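Adhesion and penetration protein autotransporter (Haemophilus influenzae, PDB 3SYJ) promotes bacterial adherence, host-cell invasion and aggregation through a self-associating passenger domain that also carries a probable serine protease. Local coordinates at residues G216-I224 with K231-R239; S52-V63 with E127-S135. All blocks are in the same frame, centred on the assembly; numbering follows the deposited sequence.

Contact 1. Residues G216-I224 with K231-R239; sequences GDSGSPMFI and KWLINGILR
Met222 runs alongside Asn235, both chains heading in one direction, across a beta hairpin of the trypsin-like (PA clan) protease domain, where strands 221-226 and 231-238 run antiparallel. The methionine chain leaves with CG anti to the backbone N (chi1 174°) and then bends twice, which brings CE to an unusually short 3.2 Å from Asn235 CB. Ile224 CG2 meets the same Asn235 CB at 3.6 Å, about 90° round from Met222 CE, while Asn235 OD1 bonds to Thr134. A classic beta bulge puts Asn235 and Gly236 opposite Met222, whose carbonyl O accepts from both backbone N atoms. Past the bulge, the Phe223 ring carries CD1 to 3.9 Å from Ile234 CB, and Ile234 extends CD1 back to Pro221 CB. Trp232 lies with its ring edge to Phe223 O, while its NE1 bonds to Pro47 O. At the other end a type II beta turn from Asp217 to Ser220 overlaps the GDSG sequence of residues 216-219, which carries Ser218, the probable catalytic serine. Leu238 packs its CB against Ser220 OG (3.6 Å). That hydroxyl, also bonded by Arg153, donates to Asp217 O at 2.8 Å, on a lone pair in the carbonyl plane; Asp217 O also accepts from Ser220 N.

Contact 2. Residues S52-V63 with E127-S135; sequences SVVSRNGVAALV and EAAPIDMTS
Ile131 N donates to Leu62 O at 2.8 Å, a nearly straight bond (169°) lying in the carbonyl plane and the one direct hydrogen bond between residues 52-63 and 127-135. Beside it, Val63 CA makes a CA-H...O contact with Ile131 O. Water carries the remaining polar links: one molecule donates both to Ser52 OG (2.9 Å) and to Glu127 O, and another donates to Ala129 O and, weakly, to Ser52 OG. This hydroxyl also bonds to Asp50 OD1. Both segments belong to the S6-family protease domain, where the loop leading into strand 61-64 folds back through a type I beta turn, Ser55 to Gly58, and an Asx turn at Asn57. Two methyls press on backbone carbonyl oxygens: Leu62, with CG anti to the backbone N (chi1 -168°), sends CD2 to 3.6 Å from Ala128 O, and Val53 CG1 lies 3.1 Å from Ala129 O. Among the apolar pairs, Met133 is extended beyond CG and delivers its CE obliquely onto Val63, touching CB and CG1 at 3.4 Å and CG2 at 3.5 Å, tighter than usual for carbon pairs; Phe259 of helix 256-266 also touches this valine. Leu62 CG faces Pro130 CB, and Val53 CG2 meets Ile131 CG2 at 4.3 Å.

Both contacts lie in the N-terminal protease domain of the passenger, with centres about 9 Å apart, and they follow one another along the chain: contact 2 closes before contact 1 opens. Contact 1 is a hairpin within an antiparallel sheet in which strand 221-226 lies between strands 151-155 and 231-238, whereas contact 2 joins the 52-63 region to a loop that precedes strand 151-155 of that sheet. The two touch directly. Ile234 N probably bonds to Asp132 O at 3.0 Å, placing residues 127-135 against strand 231-238, and Ile131 and Val54 both reach Phe223. The shared core thus ties the hairpin that directly follows the loop carrying the probable catalytic serine, Ser218, to an earlier part of the domain.

Contact 1. Residues G216-I224 with K231-R239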
loop_
_atom_site.group_PDB
_atom_site.type_symbol
_atom_site.label_atom_id
_atom_site.label_comp_id
_atom_site.label_asym_id
_atom_site.label_seq_id
_atom_site.Cartn_x
_atom_site.Cartn_y
_atom_site.Cartn_z
ATOM N N GLY A 216 39.732 49.050 38.840
ATOM C CA GLY A 216 38.326 48.699 38.886
ATOM C C GLY A 216 38.111 47.203 38.938
ATOM O O GLY A 216 37.005 46.733 39.202
ATOM N N ASP A 217 39.179 46.456 38.684
ATOM C CA ASP A 217 39.120 45.004 38.691
ATOM C C ASP A 217 39.461 44.449 40.061
ATOM O O ASP A 217 39.362 43.240 40.278
ATOM C CB ASP A 217 40.068 44.425 37.640
ATOM C CG ASP A 217 39.465 44.432 36.240
ATOM O OD1 ASP A 217 38.347 43.889 36.069
ATOM O OD2 ASP A 217 40.111 44.966 35.310
ATOM N N SER A 218 39.867 45.322 40.986
ATOM C CA SER A 218 40.200 44.886 42.345
ATOM C C SER A 218 38.996 44.196 42.966
ATOM O O SER A 218 37.881 44.707 42.910
ATOM C CB SER A 218 40.623 46.064 43.229
ATOM O OG SER A 218 41.871 46.598 42.823
ATOM N N GLY A 219 39.220 43.029 43.555
ATOM C CA GLY A 219 38.141 42.277 44.162
ATOM C C GLY A 219 37.584 41.221 43.233
ATOM O O GLY A 219 37.086 40.193 43.697
ATOM N N SER A 220 37.670 41.470 41.927
ATOM C CA SER A 220 37.186 40.514 40.928
ATOM C C SER A 220 37.832 39.150 41.148
ATOM O O SER A 220 38.963 39.069 41.621
ATOM C CB SER A 220 37.457 41.016 39.501
ATOM O OG SER A 220 38.812 40.793 39.138
ATOM N N PRO A 221 37.115 38.073 40.791
ATOM C CA PRO A 221 37.530 36.716 41.138
ATOM C C PRO A 221 38.433 36.066 40.101
ATOM O O PRO A 221 38.376 36.374 38.914
ATOM C CB PRO A 221 36.204 35.946 41.158
ATOM C CG PRO A 221 35.186 36.844 40.497
ATOM C CD PRO A 221 35.874 38.066 40.001
ATOM N N MET A 222 39.241 35.128 40.563
ATOM C CA MET A 222 40.087 34.342 39.692
ATOM C C MET A 222 39.808 32.890 40.060
ATOM O O MET A 222 39.766 32.544 41.239
ATOM C CB MET A 222 41.547 34.747 39.916
ATOM C CG MET A 222 42.590 33.927 39.197
ATOM S SD MET A 222 43.455 32.789 40.289
ATOM C CE MET A 222 42.677 31.281 39.802
ATOM N N PHE A 223 39.579 32.051 39.052
ATOM C CA PHE A 223 39.141 30.678 39.272
ATOM C C PHE A 223 40.153 29.683 38.742
ATOM O O PHE A 223 40.822 29.939 37.745
ATOM C CB PHE A 223 37.807 30.429 38.563
ATOM C CG PHE A 223 36.717 31.368 38.972
ATOM C CD1 PHE A 223 35.837 31.026 39.986
ATOM C CD2 PHE A 223 36.570 32.595 38.343
ATOM C CE1 PHE A 223 34.823 31.895 40.372
ATOM C CE2 PHE A 223 35.559 33.467 38.718
ATOM C CZ PHE A 223 34.681 33.112 39.739
ATOM N N ILE A 224 40.255 28.533 39.398
ATOM C CA ILE A 224 41.168 27.498 38.941
ATOM C C ILE A 224 40.441 26.166 38.817
ATOM O O ILE A 224 39.564 25.845 39.626
ATOM C CB ILE A 224 42.421 27.390 39.853
ATOM C CG1 ILE A 224 43.553 26.624 39.148
ATOM C CG2 ILE A 224 42.066 26.789 41.221
ATOM C CD1 ILE A 224 44.878 26.676 39.882
ATOM N N LYS A 231 36.248 20.105 39.260
ATOM C CA LYS A 231 35.491 21.234 39.771
ATOM C C LYS A 231 36.188 22.502 39.364
ATOM O O LYS A 231 37.412 22.566 39.385
ATOM C CB LYS A 231 35.490 21.221 41.300
ATOM C CG LYS A 231 34.282 20.621 41.969
ATOM C CD LYS A 231 34.375 20.815 43.482
ATOM C CE LYS A 231 33.020 20.615 44.141
ATOM N NZ LYS A 231 32.476 19.240 43.921
ATOM N N TRP A 232 35.417 23.522 39.019
ATOM C CA TRP A 232 35.952 24.869 39.073
ATOM C C TRP A 232 35.888 25.327 40.530
ATOM O O TRP A 232 34.903 25.080 41.233
ATOM C CB TRP A 232 35.175 25.814 38.157
ATOM C CG TRP A 232 35.527 25.680 36.695
ATOM C CD1 TRP A 232 34.811 25.024 35.728
ATOM C CD2 TRP A 232 36.680 26.224 36.038
ATOM N NE1 TRP A 232 35.450 25.128 34.508
ATOM C CE2 TRP A 232 36.601 25.860 34.672
ATOM C CE3 TRP A 232 37.775 26.985 36.469
ATOM C CZ2 TRP A 232 37.567 26.237 33.737
ATOM C CZ3 TRP A 232 38.743 27.357 35.529
ATOM C CH2 TRP A 232 38.628 26.981 34.187
ATOM N N LEU A 233 36.959 25.953 40.996
ATOM C CA LEU A 233 37.009 26.497 42.349
ATOM C C LEU A 233 37.420 27.940 42.231
ATOM O O LEU A 233 38.171 28.291 41.315
ATOM C CB LEU A 233 38.046 25.754 43.196
ATOM C CG LEU A 233 37.779 24.276 43.476
ATOM C CD1 LEU A 233 39.063 23.528 43.766
ATOM C CD2 LEU A 233 36.834 24.151 44.639
ATOM N N ILE A 234 36.938 28.793 43.126
ATOM C CA ILE A 234 37.499 30.127 43.168
ATOM C C ILE A 234 38.844 30.010 43.872
ATOM O O ILE A 234 38.949 29.358 44.914
ATOM C CB ILE A 234 36.586 31.185 43.840
ATOM C CG1 ILE A 234 37.319 32.532 43.862
ATOM C CG2 ILE A 234 36.185 30.760 45.239
ATOM C CD1 ILE A 234 36.458 33.708 44.209
ATOM N N ASN A 235 39.878 30.609 43.285
ATOM C CA ASN A 235 41.231 30.470 43.815
ATOM C C ASN A 235 41.714 31.737 44.497
ATOM O O ASN A 235 42.442 31.680 45.478
ATOM C CB ASN A 235 42.195 30.045 42.704
ATOM C CG ASN A 235 43.603 29.760 43.213
ATOM O OD1 ASN A 235 43.799 29.304 44.345
ATOM N ND2 ASN A 235 44.590 30.021 42.368
ATOM N N GLY A 236 41.308 32.889 43.984
ATOM C CA GLY A 236 41.758 34.134 44.569
ATOM C C GLY A 236 40.976 35.335 44.100
ATOM O O GLY A 236 40.108 35.233 43.220
ATOM N N ILE A 237 41.281 36.482 44.694
ATOM C CA ILE A 237 40.648 37.733 44.296
ATOM C C ILE A 237 41.706 38.752 43.879
ATOM O O ILE A 237 42.765 38.858 44.506
ATOM C CB ILE A 237 39.791 38.295 45.432
ATOM C CG1 ILE A 237 40.626 38.420 46.711
ATOM C CG2 ILE A 237 38.584 37.383 45.670
ATOM C CD1 ILE A 237 39.884 39.097 47.852
ATOM N N LEU A 238 41.426 39.490 42.811
ATOM C CA LEU A 238 42.420 40.400 42.260
ATOM C C LEU A 238 42.685 41.552 43.214
ATOM O O LEU A 238 41.759 42.220 43.670
ATOM C CB LEU A 238 42.016 40.915 40.870
ATOM C CG LEU A 238 43.085 41.686 40.081
ATOM C CD1 LEU A 238 42.977 41.490 38.580
ATOM C CD2 LEU A 238 43.019 43.161 40.421
ATOM N N ARG A 239 43.958 41.761 43.525
ATOM C CA ARG A 239 44.374 42.902 44.326
ATOM C C ARG A 239 45.480 43.687 43.628
ATOM O O ARG A 239 45.295 44.857 43.291
ATOM C CB ARG A 239 44.859 42.458 45.699
ATOM C CG ARG A 239 45.764 43.486 46.338
ATOM C CD ARG A 239 45.784 43.348 47.830
ATOM N NE ARG A 239 45.794 44.654 48.472
ATOM C CZ ARG A 239 46.894 45.283 48.862
ATOM N NH1 ARG A 239 48.078 44.717 48.674
ATOM N NH2 ARG A 239 46.807 46.477 49.436
#

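Contact 2. Residues S52-V63 with E127-S135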
loop_
_atom_site.group_PDB
_atom_site.type_symbol
_atom_site.label_atom_id
_atom_site.label_comp_id
_atom_site.label_asym_id
_atom_site.label_seq_id
_atom_site.Cartn_x
_atom_site.Cartn_y
_atom_site.Cartn_z
ATOM N N SER A 52 27.941 32.472 36.254
ATOM C CA SER A 52 26.758 33.014 36.927
ATOM C C SER A 52 26.990 33.287 38.429
ATOM O O SER A 52 26.245 34.041 39.048
ATOM C CB SER A 52 25.535 32.117 36.704
ATOM O OG SER A 52 25.610 30.932 37.478
ATOM N N VAL A 53 28.040 32.698 38.996
ATOM C CA VAL A 53 28.380 32.923 40.405
ATOM C C VAL A 53 29.080 34.265 40.631
ATOM O O VAL A 53 29.308 34.679 41.775
ATOM C CB VAL A 53 29.294 31.812 40.953
ATOM C CG1 VAL A 53 28.677 30.451 40.694
ATOM C CG2 VAL A 53 30.678 31.909 40.320
ATOM N N VAL A 54 29.430 34.934 39.538
ATOM C CA VAL A 54 30.050 36.253 39.607
ATOM C C VAL A 54 29.001 37.359 39.540
ATOM O O VAL A 54 28.099 37.328 38.693
ATOM C CB VAL A 54 31.065 36.460 38.464
ATOM C CG1 VAL A 54 31.639 37.879 38.506
ATOM C CG2 VAL A 54 32.168 35.412 38.545
ATOM N N SER A 55 29.116 38.339 40.426
ATOM C CA SER A 55 28.140 39.413 40.445
ATOM C C SER A 55 28.210 40.177 39.131
ATOM O O SER A 55 29.268 40.282 38.524
ATOM C CB SER A 55 28.372 40.348 41.631
ATOM O OG SER A 55 29.612 41.015 41.511
ATOM N N ARG A 56 27.072 40.695 38.694
ATOM C CA ARG A 56 27.001 41.505 37.487
ATOM C C ARG A 56 28.032 42.637 37.454
ATOM O O ARG A 56 28.512 43.008 36.387
ATOM C CB ARG A 56 25.605 42.106 37.358
ATOM C CG ARG A 56 24.548 41.144 36.859
ATOM C CD ARG A 56 24.641 41.050 35.352
ATOM N NE ARG A 56 25.192 39.771 34.957
ATOM C CZ ARG A 56 25.921 39.562 33.867
ATOM N NH1 ARG A 56 26.235 40.562 33.048
ATOM N NH2 ARG A 56 26.358 38.335 33.615
ATOM N N ASN A 57 28.353 43.213 38.607
ATOM C CA ASN A 57 29.301 44.326 38.631
ATOM C C ASN A 57 30.753 43.870 38.688
ATOM O O ASN A 57 31.661 44.689 38.771
ATOM C CB ASN A 57 28.999 45.287 39.782
ATOM C CG ASN A 57 29.192 44.650 41.132
ATOM O OD1 ASN A 57 29.921 43.668 41.270
ATOM N ND2 ASN A 57 28.539 45.205 42.146
ATOM N N GLY A 58 30.961 42.558 38.651
ATOM C CA GLY A 58 32.290 41.998 38.526
ATOM C C GLY A 58 33.182 42.040 39.753
ATOM O O GLY A 58 34.294 41.517 39.719
ATOM N N VAL A 59 32.730 42.645 40.844
ATOM C CA VAL A 59 33.639 42.792 41.981
ATOM C C VAL A 59 33.512 41.688 43.034
ATOM O O VAL A 59 34.244 41.699 44.027
ATOM C CB VAL A 59 33.520 44.172 42.662
ATOM C CG1 VAL A 59 33.723 45.287 41.646
ATOM C CG2 VAL A 59 32.182 44.309 43.351
ATOM N N ALA A 60 32.609 40.731 42.828
ATOM C CA ALA A 60 32.422 39.676 43.836
ATOM C C ALA A 60 31.949 38.338 43.286
ATOM O O ALA A 60 31.407 38.251 42.180
ATOM C CB ALA A 60 31.486 40.148 44.949
ATOM N N ALA A 61 32.154 37.292 44.078
ATOM C CA ALA A 61 31.750 35.958 43.671
ATOM C C ALA A 61 31.014 35.244 44.803
ATOM O O ALA A 61 31.303 35.460 45.983
ATOM C CB ALA A 61 32.957 35.151 43.213
ATOM N N LEU A 62 30.055 34.405 44.427
ATOM C CA LEU A 62 29.187 33.732 45.390
ATOM C C LEU A 62 29.844 32.458 45.934
ATOM O O LEU A 62 30.010 31.480 45.205
ATOM C CB LEU A 62 27.837 33.417 44.732
ATOM C CG LEU A 62 26.669 32.957 45.615
ATOM C CD1 LEU A 62 26.189 34.056 46.565
ATOM C CD2 LEU A 62 25.536 32.478 44.734
ATOM N N VAL A 63 30.219 32.477 47.213
ATOM C CA VAL A 63 30.936 31.356 47.812
ATOM C C VAL A 63 30.064 30.532 48.779
ATOM O O VAL A 63 30.453 29.441 49.199
ATOM C CB VAL A 63 32.224 31.826 48.543
ATOM C CG1 VAL A 63 33.174 32.540 47.581
ATOM C CG2 VAL A 63 31.875 32.733 49.702
ATOM N N GLU A 127 19.574 32.357 42.103
ATOM C CA GLU A 127 19.841 32.343 40.661
ATOM C C GLU A 127 21.012 31.454 40.251
ATOM O O GLU A 127 21.117 31.060 39.093
ATOM C CB GLU A 127 20.067 33.770 40.138
ATOM C CG GLU A 127 18.815 34.650 40.065
ATOM C CD GLU A 127 18.396 35.217 41.414
ATOM O OE1 GLU A 127 19.156 35.045 42.389
ATOM O OE2 GLU A 127 17.300 35.831 41.496
ATOM N N ALA A 128 21.887 31.142 41.199
ATOM C CA ALA A 128 23.094 30.376 40.909
ATOM C C ALA A 128 23.585 29.603 42.130
ATOM O O ALA A 128 23.403 30.039 43.273
ATOM C CB ALA A 128 24.198 31.309 40.406
ATOM N N ALA A 129 24.216 28.461 41.881
ATOM C CA ALA A 129 24.812 27.665 42.941
ATOM C C ALA A 129 26.150 28.282 43.304
ATOM O O ALA A 129 26.927 28.631 42.423
ATOM C CB ALA A 129 25.006 26.233 42.470
ATOM N N PRO A 130 26.426 28.430 44.603
ATOM C CA PRO A 130 27.715 28.993 45.021
ATOM C C PRO A 130 28.868 28.151 44.498
ATOM O O PRO A 130 28.666 27.000 44.102
ATOM C CB PRO A 130 27.666 28.900 46.551
ATOM C CG PRO A 130 26.211 28.832 46.886
ATOM C CD PRO A 130 25.563 28.097 45.747
ATOM N N ILE A 131 30.071 28.721 44.495
ATOM C CA ILE A 131 31.254 27.995 44.062
ATOM C C ILE A 131 32.125 27.671 45.270
ATOM O O ILE A 131 32.198 28.449 46.220
ATOM C CB ILE A 131 32.061 28.793 43.000
ATOM C CG1 ILE A 131 33.088 27.899 42.320
ATOM C CG2 ILE A 131 32.737 30.010 43.605
ATOM C CD1 ILE A 131 33.443 28.360 40.926
ATOM N N ASP A 132 32.767 26.510 45.240
ATOM C CA ASP A 132 33.662 26.119 46.315
ATOM C C ASP A 132 34.966 26.895 46.250
ATOM O O ASP A 132 35.385 27.332 45.173
ATOM C CB ASP A 132 33.955 24.618 46.254
ATOM C CG ASP A 132 32.742 23.772 46.576
ATOM O OD1 ASP A 132 31.703 24.347 46.956
ATOM O OD2 ASP A 132 32.833 22.535 46.449
ATOM N N MET A 133 35.602 27.052 47.410
ATOM C CA MET A 133 36.922 27.659 47.519
ATOM C C MET A 133 38.073 26.635 47.511
ATOM O O MET A 133 37.917 25.498 47.964
ATOM C CB MET A 133 37.011 28.455 48.814
ATOM C CG MET A 133 35.979 29.540 48.951
ATOM S SD MET A 133 36.338 30.501 50.420
ATOM C CE MET A 133 35.173 31.841 50.242
ATOM N N THR A 134 39.232 27.047 47.000
ATOM C CA THR A 134 40.446 26.258 47.173
ATOM C C THR A 134 40.824 26.373 48.646
ATOM O O THR A 134 40.462 27.349 49.305
ATOM C CB THR A 134 41.609 26.740 46.257
ATOM O OG1 THR A 134 41.825 28.147 46.431
ATOM C CG2 THR A 134 41.294 26.454 44.801
ATOM N N SER A 135 41.533 25.382 49.176
ATOM C CA SER A 135 41.741 25.335 50.621
ATOM C C SER A 135 43.172 25.618 51.073
ATOM O O SER A 135 43.408 25.914 52.244
ATOM C CB SER A 135 41.272 23.994 51.174
ATOM O OG SER A 135 41.909 22.934 50.495
HETATM O O HOH W 1 22.987 29.708 37.635
HETATM O O HOH W 2 25.991 28.088 39.425
#